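Local coordinates for protein dehydroquinate synthase (Thermus thermophilus, PDB 1UJN) that probably converts 3-deoxy-D-arabino-heptulosonate 7-phosphate into 3-dehydroquinate with release of phosphate, the second step of chorismate biosynthesis, using NAD and a zinc or cobalt ion, at residues T232-T241 / P287-L298. Residues are numbered along the deposited sequence; the frame is centred on the assembly and turned at random.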
loop_
_atom_site.group_PDB
_atom_site.type_symbol
_atom_site.label_atom_id
_atom_site.label_comp_id
_atom_site.label_asym_id
_atom_site.label_seq_id
_atom_site.Cartn_x
_atom_site.Cartn_y
_atom_site.Cartn_z
ATOM N N THR A 232 -15.014 -18.147 12.443
ATOM C CA THR A 232 -15.131 -17.547 13.770
ATOM C C THR A 232 -14.550 -18.499 14.814
ATOM O O THR A 232 -13.717 -18.106 15.634
ATOM C CB THR A 232 -16.603 -17.229 14.124
ATOM O OG1 THR A 232 -17.151 -16.343 13.138
ATOM C CG2 THR A 232 -16.687 -16.556 15.488
ATOM N N LEU A 233 -14.985 -19.755 14.782
ATOM C CA LEU A 233 -14.458 -20.734 15.720
ATOM C C LEU A 233 -13.057 -21.133 15.267
ATOM O O LEU A 233 -12.163 -21.339 16.091
ATOM C CB LEU A 233 -15.357 -21.975 15.785
ATOM C CG LEU A 233 -14.821 -23.067 16.721
ATOM C CD1 LEU A 233 -14.673 -22.506 18.130
ATOM C CD2 LEU A 233 -15.750 -24.265 16.718
ATOM N N GLY A 234 -12.869 -21.232 13.953
ATOM C CA GLY A 234 -11.574 -21.607 13.417
ATOM C C GLY A 234 -10.473 -20.695 13.921
ATOM O O GLY A 234 -9.425 -21.150 14.378
ATOM N N HIS A 235 -10.717 -19.396 13.834
ATOM C CA HIS A 235 -9.757 -18.401 14.283
ATOM C C HIS A 235 -9.444 -18.583 15.766
ATOM O O HIS A 235 -8.290 -18.484 16.185
ATOM C CB HIS A 235 -10.321 -17.003 14.051
ATOM C CG HIS A 235 -9.419 -15.907 14.517
ATOM N ND1 HIS A 235 -8.280 -15.542 13.835
ATOM C CD2 HIS A 235 -9.480 -15.106 15.606
ATOM C CE1 HIS A 235 -7.676 -14.561 14.485
ATOM N NE2 HIS A 235 -8.385 -14.278 15.562
ATOM N N ALA A 236 -10.483 -18.856 16.552
ATOM C CA ALA A 236 -10.333 -19.046 17.989
ATOM C C ALA A 236 -9.469 -20.262 18.306
ATOM O O ALA A 236 -8.673 -20.244 19.250
ATOM C CB ALA A 236 -11.703 -19.195 18.636
ATOM N N LEU A 237 -9.627 -21.321 17.518
ATOM C CA LEU A 237 -8.856 -22.547 17.720
ATOM C C LEU A 237 -7.395 -22.322 17.352
ATOM O O LEU A 237 -6.488 -22.784 18.050
ATOM C CB LEU A 237 -9.446 -23.682 16.876
ATOM C CG LEU A 237 -10.852 -24.141 17.293
ATOM C CD1 LEU A 237 -11.404 -25.115 16.261
ATOM C CD2 LEU A 237 -10.801 -24.787 18.671
ATOM N N GLU A 238 -7.167 -21.611 16.254
ATOM C CA GLU A 238 -5.809 -21.322 15.821
ATOM C C GLU A 238 -5.092 -20.506 16.887
ATOM O O GLU A 238 -3.916 -20.732 17.167
ATOM C CB GLU A 238 -5.827 -20.555 14.500
ATOM C CG GLU A 238 -6.051 -21.434 13.283
ATOM C CD GLU A 238 -6.045 -20.643 11.989
ATOM O OE1 GLU A 238 -7.050 -19.960 11.701
ATOM O OE2 GLU A 238 -5.030 -20.697 11.264
ATOM N N ALA A 239 -5.812 -19.567 17.494
ATOM C CA ALA A 239 -5.234 -18.720 18.530
ATOM C C ALA A 239 -4.919 -19.504 19.800
ATOM O O ALA A 239 -3.848 -19.343 20.393
ATOM C CB ALA A 239 -6.184 -17.566 18.849
ATOM N N GLN A 240 -5.847 -20.359 20.215
ATOM C CA GLN A 240 -5.644 -21.148 21.423
ATOM C C GLN A 240 -4.494 -22.143 21.295
ATOM O O GLN A 240 -3.810 -22.439 22.278
ATOM C CB GLN A 240 -6.911 -21.907 21.790
ATOM C CG GLN A 240 -6.792 -22.634 23.120
ATOM C CD GLN A 240 -7.611 -23.900 23.170
ATOM O OE1 GLN A 240 -8.275 -24.258 22.196
ATOM N NE2 GLN A 240 -7.578 -24.585 24.311
ATOM N N THR A 241 -4.283 -22.664 20.092
ATOM C CA THR A 241 -3.208 -23.627 19.861
ATOM C C THR A 241 -1.887 -22.928 19.552
ATOM O O THR A 241 -0.908 -23.573 19.170
ATOM C CB THR A 241 -3.539 -24.565 18.683
ATOM O OG1 THR A 241 -3.661 -23.798 17.475
ATOM C CG2 THR A 241 -4.839 -25.300 18.941
ATOM N N PRO A 287 -6.689 -29.652 21.971
ATOM C CA PRO A 287 -6.442 -29.631 23.414
ATOM C C PRO A 287 -7.775 -29.366 24.110
ATOM O O PRO A 287 -8.686 -28.800 23.509
ATOM C CB PRO A 287 -5.479 -28.469 23.573
ATOM C CG PRO A 287 -5.980 -27.503 22.542
ATOM C CD PRO A 287 -6.224 -28.401 21.343
ATOM N N PRO A 288 -7.910 -29.773 25.380
ATOM C CA PRO A 288 -9.188 -29.519 26.050
ATOM C C PRO A 288 -9.578 -28.050 25.963
ATOM O O PRO A 288 -8.732 -27.159 26.059
ATOM C CB PRO A 288 -8.934 -29.994 27.483
ATOM C CG PRO A 288 -7.435 -29.887 27.636
ATOM C CD PRO A 288 -6.933 -30.374 26.304
ATOM N N LEU A 289 -10.866 -27.803 25.763
ATOM C CA LEU A 289 -11.367 -26.445 25.644
ATOM C C LEU A 289 -12.760 -26.306 26.251
ATOM O O LEU A 289 -13.616 -27.171 26.075
ATOM C CB LEU A 289 -11.379 -26.037 24.167
ATOM C CG LEU A 289 -11.497 -27.199 23.171
ATOM C CD1 LEU A 289 -12.852 -27.881 23.320
ATOM C CD2 LEU A 289 -11.308 -26.683 21.752
ATOM N N ALA A 290 -12.971 -25.220 26.984
ATOM C CA ALA A 290 -14.257 -24.964 27.615
ATOM C C ALA A 290 -14.897 -23.762 26.942
ATOM O O ALA A 290 -14.201 -22.881 26.438
ATOM C CB ALA A 290 -14.065 -24.695 29.100
ATOM N N PHE A 291 -16.224 -23.724 26.929
ATOM C CA PHE A 291 -16.933 -22.618 26.307
ATOM C C PHE A 291 -16.529 -21.287 26.931
ATOM O O PHE A 291 -16.423 -20.276 26.236
ATOM C CB PHE A 291 -18.443 -22.803 26.451
ATOM C CG PHE A 291 -19.246 -21.783 25.700
ATOM C CD1 PHE A 291 -19.266 -21.784 24.310
ATOM C CD2 PHE A 291 -19.968 -20.808 26.379
ATOM C CE1 PHE A 291 -19.992 -20.831 23.606
ATOM C CE2 PHE A 291 -20.700 -19.848 25.684
ATOM C CZ PHE A 291 -20.711 -19.861 24.294
ATOM N N GLU A 292 -16.300 -21.295 28.240
ATOM C CA GLU A 292 -15.920 -20.085 28.962
ATOM C C GLU A 292 -14.547 -19.566 28.547
ATOM O O GLU A 292 -14.307 -18.359 28.547
ATOM C CB GLU A 292 -15.936 -20.341 30.472
ATOM C CG GLU A 292 -17.249 -20.905 31.000
ATOM C CD GLU A 292 -17.405 -22.389 30.722
ATOM O OE1 GLU A 292 -18.504 -22.932 30.966
ATOM O OE2 GLU A 292 -16.425 -23.016 30.268
ATOM N N ASP A 293 -13.648 -20.479 28.198
ATOM C CA ASP A 293 -12.303 -20.102 27.781
ATOM C C ASP A 293 -12.278 -19.807 26.285
ATOM O O ASP A 293 -11.247 -19.427 25.731
ATOM C CB ASP A 293 -11.316 -21.227 28.100
ATOM C CG ASP A 293 -11.345 -21.626 29.563
ATOM O OD1 ASP A 293 -11.181 -20.740 30.427
ATOM O OD2 ASP A 293 -11.532 -22.829 29.849
ATOM N N LEU A 294 -13.424 -19.988 25.638
ATOM C CA LEU A 294 -13.549 -19.743 24.207
ATOM C C LEU A 294 -13.872 -18.277 23.943
ATOM O O LEU A 294 -13.221 -17.622 23.129
ATOM C CB LEU A 294 -14.658 -20.621 23.624
ATOM C CG LEU A 294 -14.884 -20.523 22.114
ATOM C CD1 LEU A 294 -13.676 -21.093 21.385
ATOM C CD2 LEU A 294 -16.145 -21.284 21.728
ATOM N N LEU A 295 -14.883 -17.776 24.648
ATOM C CA LEU A 295 -15.340 -16.396 24.517
ATOM C C LEU A 295 -14.239 -15.381 24.210
ATOM O O LEU A 295 -14.390 -14.549 23.316
ATOM C CB LEU A 295 -16.085 -15.975 25.788
ATOM C CG LEU A 295 -17.348 -16.770 26.127
ATOM C CD1 LEU A 295 -17.889 -16.318 27.472
ATOM C CD2 LEU A 295 -18.389 -16.576 25.035
ATOM N N PRO A 296 -13.117 -15.433 24.951
ATOM C CA PRO A 296 -12.023 -14.488 24.707
ATOM C C PRO A 296 -11.625 -14.396 23.234
ATOM O O PRO A 296 -11.469 -13.298 22.690
ATOM C CB PRO A 296 -10.899 -15.041 25.575
ATOM C CG PRO A 296 -11.644 -15.586 26.748
ATOM C CD PRO A 296 -12.797 -16.315 26.088
ATOM N N TYR A 297 -11.467 -15.550 22.592
ATOM C CA TYR A 297 -11.079 -15.590 21.187
ATOM C C TYR A 297 -12.245 -15.282 20.249
ATOM O O TYR A 297 -12.045 -15.071 19.052
ATOM C CB TYR A 297 -10.489 -16.958 20.835
ATOM C CG TYR A 297 -9.326 -17.374 21.706
ATOM C CD1 TYR A 297 -9.522 -18.166 22.838
ATOM C CD2 TYR A 297 -8.027 -16.968 21.404
ATOM C CE1 TYR A 297 -8.453 -18.542 23.649
ATOM C CE2 TYR A 297 -6.951 -17.337 22.208
ATOM C CZ TYR A 297 -7.170 -18.123 23.327
ATOM O OH TYR A 297 -6.107 -18.486 24.123
ATOM N N LEU A 298 -13.459 -15.260 20.791
ATOM C CA LEU A 298 -14.642 -14.971 19.987
ATOM C C LEU A 298 -14.989 -13.488 20.036
ATOM O O LEU A 298 -15.192 -12.854 19.000
ATOM C CB LEU A 298 -15.838 -15.792 20.475
ATOM C CG LEU A 298 -15.726 -17.313 20.341
ATOM C CD1 LEU A 298 -17.011 -17.959 20.827
ATOM C CD2 LEU A 298 -15.459 -17.689 18.890
HETATM O O HOH W 1 -12.766 -15.632 15.990
#
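It is at Ala236 and Tyr297 that the two backbones come nearest, a worked example of how a small residue on a helix admits a large neighbour. The methyl CB of Ala236 meets CB of Tyr297 at 3.4 Å, so the tyrosine backbone sits close against the helix. From there the phenol ring runs along the helix surface toward its C-terminal end: CG lies anti to the carbonyl carbon (chi1 -55°), and one ring face passes over Ala236 O and Gln240 N. The second alanine bump, Ala239 CB, presses obliquely against CD2 of the Tyr297 ring, 3.2 Å away, a tight fit, while Gln240 CB lies near CZ. With an alanine in place of Tyr297, a gap would probably open over Ala239 and Gln240, and this helical turn would lose its aromatic cover. All this belongs to the helical C-terminal domain of the dehydroquinate synthase fold, where helix 231-240 starts at His231, a predicted zinc ligand, and where Leu233 and Leu237 also touch helix 247-264. Beside Ala236, the branched end of Leu294 fills the hollow between that methyl and Leu233, whose CD1 it meets through its own CD1 at 3.7 Å. Leu298 reaches the first turn with CD2, crossing Thr232 at about a right angle and touching CG2; both also touch Trp311. A water there donates to Thr232 O (2.7 Å) and Tyr297 O, tying the two backbones together. At the other end, Leu237 CD2 meets Leu289 CD2, and Gln240, its chain bent at chi2 (-149°), brings its amide against both the ring of Pro287, which it slides past in the opposite direction, and Leu289, which it crosses at about a right angle, with Gln240 NE2 3.3 Å from Pro288 O in a weak, bent hydrogen bond (142°).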